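Local coordinates for protein peroxiredoxin 5 (Alvinella pompejana, PDB 2XHF) that probably reduces hydrogen peroxide and organic hydroperoxides with a thiol reductant, as an antioxidant enzyme of the peroxiredoxin family, at residues Asp18-Val23 with Asn143-Val148; Glu75-Ile80 with Leu161-Gln166; Asn86-Met91 with Met106-His111. All blocks are in the same frame, centred on the assembly; numbering follows the deposited sequence.

Interaction 1 of 3, residues Asp18-Val23 with Asn143-Val148; sequences DIIPDV and NKIRSV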
# COMPACT_ATOMS: atom_id res chain seq x y z
N ASP A 18 7.24 -23.37 19.13
CA ASP A 18 8.24 -22.42 18.67
C ASP A 18 7.95 -21.01 19.19
O ASP A 18 6.78 -20.61 19.33
CB ASP A 18 8.29 -22.36 17.15
CG ASP A 18 8.86 -23.63 16.52
OD1 ASP A 18 9.40 -24.48 17.26
OD2 ASP A 18 8.79 -23.75 15.28
N ILE A 19 9.01 -20.25 19.47
CA ILE A 19 8.90 -18.83 19.75
C ILE A 19 8.83 -18.11 18.40
O ILE A 19 9.63 -18.37 17.51
CB ILE A 19 10.11 -18.34 20.61
CG1 ILE A 19 10.16 -19.11 21.94
CG2 ILE A 19 10.03 -16.86 20.86
CD1 ILE A 19 11.30 -18.75 22.82
N ILE A 20 7.86 -17.22 18.23
CA ILE A 20 7.77 -16.50 16.95
C ILE A 20 9.01 -15.62 16.74
O ILE A 20 9.64 -15.19 17.70
CB ILE A 20 6.47 -15.63 16.84
CG1 ILE A 20 6.48 -14.46 17.84
CG2 ILE A 20 5.21 -16.51 17.02
CD1 ILE A 20 5.26 -13.53 17.73
N PRO A 21 9.36 -15.36 15.46
CA PRO A 21 10.52 -14.51 15.19
C PRO A 21 10.41 -13.17 15.90
O PRO A 21 9.36 -12.54 15.89
CB PRO A 21 10.46 -14.31 13.67
CG PRO A 21 9.76 -15.53 13.18
CD PRO A 21 8.73 -15.85 14.22
N ASP A 22 11.53 -12.76 16.48
CA ASP A 22 11.64 -11.58 17.30
C ASP A 22 12.13 -10.46 16.38
O ASP A 22 13.30 -10.13 16.36
CB ASP A 22 12.67 -11.90 18.41
CG ASP A 22 12.74 -10.86 19.51
OD1 ASP A 22 11.92 -9.91 19.56
OD2 ASP A 22 13.65 -11.05 20.38
N VAL A 23 11.22 -9.92 15.58
CA VAL A 23 11.60 -8.86 14.65
C VAL A 23 10.71 -7.63 14.83
O VAL A 23 9.63 -7.71 15.41
CB VAL A 23 11.54 -9.32 13.19
CG1 VAL A 23 12.21 -10.68 13.01
CG2 VAL A 23 10.16 -9.36 12.74
N ASN A 143 4.29 -15.31 23.23
CA ASN A 143 5.15 -15.39 22.05
C ASN A 143 5.51 -16.78 21.55
O ASN A 143 6.28 -16.91 20.60
CB ASN A 143 6.37 -14.48 22.20
CG ASN A 143 5.96 -13.05 22.22
OD1 ASN A 143 5.25 -12.62 21.31
ND2 ASN A 143 6.36 -12.31 23.24
N LYS A 144 4.88 -17.79 22.13
CA LYS A 144 5.04 -19.15 21.67
C LYS A 144 3.81 -19.57 20.85
O LYS A 144 2.69 -19.19 21.16
CB LYS A 144 5.19 -20.09 22.86
CG LYS A 144 6.52 -19.99 23.58
CD LYS A 144 6.59 -20.99 24.73
CE LYS A 144 7.98 -21.06 25.35
NZ LYS A 144 8.48 -19.72 25.79
N ILE A 145 4.03 -20.37 19.82
CA ILE A 145 2.93 -20.83 18.99
C ILE A 145 2.20 -21.98 19.68
O ILE A 145 2.82 -22.98 20.06
CB ILE A 145 3.45 -21.25 17.59
CG1 ILE A 145 4.01 -20.02 16.87
CG2 ILE A 145 2.36 -21.92 16.77
CD1 ILE A 145 4.76 -20.34 15.60
N ARG A 146 0.90 -21.81 19.91
CA ARG A 146 0.07 -22.87 20.49
C ARG A 146 -0.69 -23.67 19.43
O ARG A 146 -1.01 -24.83 19.65
CB ARG A 146 -0.94 -22.30 21.48
CG ARG A 146 -0.40 -21.83 22.80
CD ARG A 146 -1.57 -21.42 23.69
NE ARG A 146 -1.53 -22.00 25.03
CZ ARG A 146 -1.87 -23.25 25.31
NH1 ARG A 146 -2.27 -24.08 24.35
NH2 ARG A 146 -1.81 -23.69 26.56
N SER A 147 -0.95 -23.03 18.30
CA SER A 147 -1.69 -23.65 17.19
C SER A 147 -1.38 -22.95 15.88
O SER A 147 -1.21 -21.73 15.86
CB SER A 147 -3.20 -23.59 17.46
OG SER A 147 -3.93 -24.19 16.42
N VAL A 148 -1.33 -23.70 14.78
CA VAL A 148 -1.11 -23.12 13.45
C VAL A 148 -2.07 -23.67 12.41
O VAL A 148 -2.24 -24.88 12.28
CB VAL A 148 0.30 -23.41 12.92
CG1 VAL A 148 0.57 -22.54 11.69
CG2 VAL A 148 1.33 -23.17 13.98
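Two backbone hydrogen bonds clamp Asp18-Ile20 to Asn143-Ile145. Ile145 N donates to Asp18 O over 2.8 Å, and Ile20 N donates to Asn143 O over 2.9 Å with an N-H...O angle of 166°. Ile19 and Lys144 sit between the two bonds, their CA atoms 4.3 Å apart, in a single beta bridge, and each lends a CA-H contact to the carbonyl oxygen its neighbour uses. The Ile20 side chain fills the buried side. Its CB lies 4.0 Å from Asn143 O, and CG1, held between the backbone N and the carbonyl carbon (chi1 67°), comes nearer to that oxygen. CD1 then extends to 3.7 Å from Asn143 OD1. The other branch, CG2, is anti to the carbonyl carbon and rests 3.7 Å from Ile145 CG1, slightly farther from Ile145 CD1. Ile140 of strand 136-141 also packs on Ile20, while Met138 packs on Ile145, which ties the bridge to the neighbouring strand of the sheet. The amide of Asn143 is fixed from the helix 37-40 region, ND2 donating to His37 O, and His37 NE2 also bonds Ile20 O. On the outer side, where both residues are exposed, the Ile19 and Lys144 side chains cross at an angle, CG1 of Ile19 4.1 Å from CG of Lys144. Farther along, a classic beta bulge at Arg146 and Ser147, opposite Leu139, turns the strand a corner. The arrangement joins the N-terminal segment, just before strand 24-26, to outermost strand 144-150 of the central mixed sheet of a thioredoxin-like fold.

Interaction 2 of 3, residues Glu75-Ile80 with Leu161-Gln166; sequences EGYHTI and LSIQRQ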
# COMPACT_ATOMS: atom_id res chain seq x y z
N GLU A 75 -11.94 -16.18 26.54
CA GLU A 75 -10.87 -17.15 26.73
C GLU A 75 -9.48 -16.54 26.91
O GLU A 75 -8.49 -17.27 26.94
CB GLU A 75 -10.83 -18.10 25.54
CG GLU A 75 -12.14 -18.81 25.28
CD GLU A 75 -12.30 -20.03 26.15
OE1 GLU A 75 -11.49 -20.23 27.09
OE2 GLU A 75 -13.25 -20.80 25.89
N GLY A 76 -9.40 -15.22 27.03
CA GLY A 76 -8.14 -14.53 27.20
C GLY A 76 -7.41 -14.23 25.89
O GLY A 76 -6.21 -13.93 25.90
N TYR A 77 -8.12 -14.29 24.76
CA TYR A 77 -7.55 -14.03 23.44
C TYR A 77 -8.10 -12.75 22.82
O TYR A 77 -8.31 -12.71 21.62
CB TYR A 77 -7.84 -15.20 22.50
CG TYR A 77 -7.01 -16.43 22.76
CD1 TYR A 77 -7.40 -17.36 23.72
CD2 TYR A 77 -5.86 -16.67 22.03
CE1 TYR A 77 -6.65 -18.50 23.93
CE2 TYR A 77 -5.10 -17.80 22.24
CZ TYR A 77 -5.50 -18.71 23.19
OH TYR A 77 -4.75 -19.85 23.41
N HIS A 78 -8.24 -11.68 23.60
CA HIS A 78 -8.76 -10.45 23.02
C HIS A 78 -7.72 -9.74 22.16
O HIS A 78 -8.08 -8.85 21.37
CB HIS A 78 -9.26 -9.49 24.09
CG HIS A 78 -8.24 -8.50 24.55
ND1 HIS A 78 -7.34 -8.78 25.55
CD2 HIS A 78 -7.97 -7.24 24.15
CE1 HIS A 78 -6.56 -7.74 25.76
NE2 HIS A 78 -6.92 -6.79 24.92
N THR A 79 -6.45 -10.11 22.32
CA THR A 79 -5.37 -9.53 21.53
C THR A 79 -5.30 -10.23 20.19
O THR A 79 -4.89 -11.39 20.11
CB THR A 79 -4.03 -9.64 22.26
OG1 THR A 79 -4.13 -9.01 23.54
CG2 THR A 79 -2.93 -8.96 21.45
N ILE A 80 -5.71 -9.53 19.14
CA ILE A 80 -5.79 -10.05 17.79
C ILE A 80 -5.01 -9.11 16.90
O ILE A 80 -5.22 -7.89 16.93
CB ILE A 80 -7.25 -10.14 17.29
CG1 ILE A 80 -8.12 -10.86 18.29
CG2 ILE A 80 -7.33 -10.79 15.89
CD1 ILE A 80 -9.60 -10.68 18.05
N LEU A 161 -12.63 -22.54 17.53
CA LEU A 161 -12.69 -23.95 17.91
C LEU A 161 -11.36 -24.41 18.48
O LEU A 161 -11.33 -25.15 19.46
CB LEU A 161 -13.11 -24.82 16.73
CG LEU A 161 -14.51 -24.52 16.20
CD1 LEU A 161 -14.78 -25.38 14.99
CD2 LEU A 161 -15.55 -24.73 17.27
N SER A 162 -10.26 -23.91 17.92
CA SER A 162 -8.93 -24.26 18.42
C SER A 162 -8.74 -23.72 19.83
O SER A 162 -8.24 -24.39 20.72
CB SER A 162 -7.85 -23.70 17.50
OG SER A 162 -7.79 -24.42 16.29
N ILE A 163 -9.16 -22.48 20.03
CA ILE A 163 -9.11 -21.91 21.36
C ILE A 163 -9.87 -22.79 22.34
O ILE A 163 -9.37 -23.11 23.42
CB ILE A 163 -9.67 -20.48 21.34
CG1 ILE A 163 -8.65 -19.55 20.68
CG2 ILE A 163 -9.98 -19.99 22.74
CD1 ILE A 163 -9.20 -18.20 20.33
N GLN A 164 -11.07 -23.21 21.96
CA GLN A 164 -11.91 -23.98 22.89
C GLN A 164 -11.36 -25.37 23.21
O GLN A 164 -11.59 -25.88 24.31
CB GLN A 164 -13.34 -24.02 22.38
CG GLN A 164 -13.94 -22.64 22.41
CD GLN A 164 -15.41 -22.60 22.10
OE1 GLN A 164 -15.96 -23.55 21.56
NE2 GLN A 164 -16.06 -21.49 22.44
N ARG A 165 -10.63 -25.97 22.28
CA ARG A 165 -9.99 -27.27 22.53
C ARG A 165 -9.05 -27.17 23.74
O ARG A 165 -8.78 -28.17 24.43
CB ARG A 165 -9.20 -27.74 21.31
CG ARG A 165 -10.03 -28.16 20.10
CD ARG A 165 -11.03 -29.26 20.41
NE ARG A 165 -10.46 -30.42 21.10
CZ ARG A 165 -9.95 -31.50 20.50
NH1 ARG A 165 -9.92 -31.59 19.18
NH2 ARG A 165 -9.48 -32.50 21.23
N GLN A 166 -8.52 -25.98 23.98
CA GLN A 166 -7.66 -25.78 25.13
C GLN A 166 -8.51 -25.78 26.39
O GLN A 166 -8.07 -26.23 27.45
CB GLN A 166 -6.90 -24.46 25.01
CG GLN A 166 -6.27 -24.21 23.66
CD GLN A 166 -5.47 -22.93 23.62
OE1 GLN A 166 -5.58 -22.07 24.51
NE2 GLN A 166 -4.64 -22.80 22.59
O HOH W 1 -8.83 -21.82 25.70
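A Schellman motif ends helix 69-74, with Gly76 at positive phi as its C-prime residue, and the residues flanking that glycine, Glu75 and Tyr77, meet the last turn of helix 156-165. Ile163 is wedged against both. Its CG2 presses on Glu75 CB at 3.5 Å and lies equally near Glu75 CG. CG1 and CD1 cover the tyrosine ring, with CG2 also reaching its CD1 and CE1: Ile163 CG1 stands 3.9 Å from the ring centroid of Tyr77, 7° off the ring normal, a CH-pi contact over the face, and Ile163 CD1 reaches Tyr77 CG at 3.7 Å. In the thioredoxin-like fold this C-terminal helix packs against the central sheet, and here Leu139 of strand 136-141 touches both Tyr77 and Ile163, while Phe72 of helix 69-74 also packs on Ile163. At the ring's edge Tyr77 OH donates to Gln166 OE1 over 2.6 Å; the hydroxyl sits well off the C=O direction, at 105°, and is tilted from the carbonyl plane. Gln166 reaches it with a chain extended beyond CG (chi2 -177°). A water lies 2.7 Å from Ile163 O, within bonding reach, and makes at most a weak, long bond to Glu75 OE1, whose partner oxygen OE2 lies 4.0 Å from Gln164 CG, the Glu75 and Gln164 side chains crossing at about a right angle.

Interaction 3 of 3, residues Asn86-Met91 with Met106-His111; sequences NDPFVM and MLADMH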
# COMPACT_ATOMS: atom_id res chain seq x y z
N ASN A 86 3.23 -4.52 3.95
CA ASN A 86 2.78 -3.21 3.49
C ASN A 86 3.48 -2.18 4.34
O ASN A 86 3.95 -2.50 5.45
CB ASN A 86 1.28 -3.01 3.69
CG ASN A 86 0.44 -3.58 2.57
OD1 ASN A 86 -0.27 -4.55 2.77
ND2 ASN A 86 0.50 -2.97 1.39
N ASP A 87 3.51 -0.95 3.87
CA ASP A 87 3.94 0.16 4.72
C ASP A 87 2.81 0.48 5.71
O ASP A 87 1.64 0.19 5.45
CB ASP A 87 4.38 1.38 3.88
CG ASP A 87 3.22 2.15 3.27
OD1 ASP A 87 3.07 2.16 2.02
OD2 ASP A 87 2.45 2.76 4.05
N PRO A 88 3.16 1.08 6.86
CA PRO A 88 2.14 1.29 7.88
C PRO A 88 1.10 2.35 7.57
O PRO A 88 0.02 2.27 8.11
CB PRO A 88 2.96 1.68 9.12
CG PRO A 88 4.23 2.21 8.56
CD PRO A 88 4.51 1.40 7.34
N PHE A 89 1.39 3.30 6.68
CA PHE A 89 0.35 4.28 6.31
C PHE A 89 -0.79 3.56 5.59
O PHE A 89 -1.98 3.73 5.89
CB PHE A 89 0.90 5.38 5.43
CG PHE A 89 1.95 6.24 6.08
CD1 PHE A 89 1.66 6.98 7.21
CD2 PHE A 89 3.23 6.32 5.54
CE1 PHE A 89 2.62 7.83 7.76
CE2 PHE A 89 4.18 7.18 6.07
CZ PHE A 89 3.87 7.91 7.21
N VAL A 90 -0.42 2.72 4.63
CA VAL A 90 -1.39 1.97 3.88
C VAL A 90 -2.11 0.99 4.81
O VAL A 90 -3.33 0.86 4.79
CB VAL A 90 -0.73 1.24 2.70
CG1 VAL A 90 -1.69 0.22 2.14
CG2 VAL A 90 -0.27 2.23 1.63
N MET A 91 -1.35 0.29 5.63
CA MET A 91 -1.95 -0.71 6.52
C MET A 91 -2.96 -0.08 7.48
O MET A 91 -4.05 -0.59 7.65
CB MET A 91 -0.86 -1.43 7.30
CG MET A 91 -1.39 -2.60 8.02
SD MET A 91 -1.66 -3.97 6.91
CE MET A 91 -2.05 -5.28 8.12
N MET A 106 -3.13 -3.68 13.62
CA MET A 106 -2.74 -3.76 12.23
C MET A 106 -1.24 -3.59 12.13
O MET A 106 -0.73 -2.47 12.23
CB MET A 106 -3.48 -2.70 11.41
CG MET A 106 -4.97 -2.95 11.33
SD MET A 106 -5.31 -4.19 10.06
CE MET A 106 -6.97 -4.71 10.47
N LEU A 107 -0.56 -4.71 11.95
CA LEU A 107 0.88 -4.77 11.96
C LEU A 107 1.44 -4.82 10.53
O LEU A 107 1.10 -5.69 9.75
CB LEU A 107 1.37 -5.98 12.76
CG LEU A 107 0.83 -6.09 14.18
CD1 LEU A 107 1.42 -7.33 14.82
CD2 LEU A 107 1.13 -4.85 15.01
N ALA A 108 2.31 -3.87 10.23
CA ALA A 108 2.93 -3.76 8.92
C ALA A 108 4.32 -4.38 8.95
O ALA A 108 5.22 -3.85 9.60
CB ALA A 108 3.00 -2.31 8.49
N ASP A 109 4.45 -5.54 8.33
CA ASP A 109 5.75 -6.22 8.16
C ASP A 109 6.42 -5.61 6.93
O ASP A 109 6.57 -6.24 5.87
CB ASP A 109 5.49 -7.70 7.94
CG ASP A 109 6.78 -8.51 7.87
OD1 ASP A 109 7.79 -8.07 8.46
OD2 ASP A 109 6.77 -9.59 7.24
N MET A 110 6.82 -4.35 7.08
CA MET A 110 7.06 -3.51 5.92
C MET A 110 8.19 -4.01 5.02
O MET A 110 8.13 -3.84 3.80
CB MET A 110 7.35 -2.08 6.39
CG MET A 110 7.66 -1.14 5.26
SD MET A 110 7.68 0.55 5.83
CE MET A 110 8.96 0.53 7.01
N HIS A 111 9.23 -4.56 5.63
CA HIS A 111 10.38 -5.07 4.88
C HIS A 111 10.22 -6.55 4.55
O HIS A 111 11.11 -7.15 3.95
CB HIS A 111 11.67 -4.89 5.69
CG HIS A 111 11.90 -3.48 6.14
ND1 HIS A 111 12.23 -2.46 5.28
CD2 HIS A 111 11.80 -2.93 7.37
CE1 HIS A 111 12.36 -1.34 5.96
NE2 HIS A 111 12.10 -1.59 7.23
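The methyl group of Ala108 is the bump at the middle of this contact, and the start of helix 88-98 is folded over it. Ala108 CB lies 3.2 Å from Asn86 O, 3.8 Å from Pro88 CA and 4.1 Å from Met91 CB, so it sits in the hollow formed by Asn86, Pro88 and Met91. Two methionines extend the fit beyond the methyl group. Met110 reaches past Asp87 to set SD 3.6 Å from Pro88 CD. Met91, with CG anti to the backbone N (chi1 -170°) and its chain bent at chi2, drops its thioether onto strand 105-108: CE comes 3.6 Å from Leu107 O and 3.9 Å from Met106 SD, the two methionine side chains crossing at about a right angle. Asp87 is the helix N-cap, its OD2 taking Val90 N over 2.9 Å, while OD1 forms a salt bridge with Arg132 of the second subunit. This is packing inside a beta-alpha-beta unit, strand 79-84 to helix 88-98 to strand 105-108. No hydrogen bond crosses between the segments, and the buried Asn86 O has no hydrogen-bond partner in the model; Met110 CA-H and the Ala108 methyl press on it instead, and apolar and thioether surfaces therefore carry the fit.

In the fold
All three contacts reach one central mixed sheet, ordered 105-108, 79-84, 44-49, 136-141, 144-150. Interaction 1 lies at its 144-150 edge and interaction 3 at its 105-108 edge, their centres about 20 Å apart; interaction 2 closes the end where strand 79-84 begins. Interactions 1 and 2 have centres about 15 Å apart and touch through Arg146, which packs on Tyr77 and Gln166. Interactions 2 and 3, with centres about 25 Å apart, lie on opposite sides of the chain's centre. Along the chain, interaction 3 is nested within the loops closed by 1 and 2, which cross each other, so the N-terminal segment and the last modelled helix are both held to the sheet, and interaction 3 borders the second subunit.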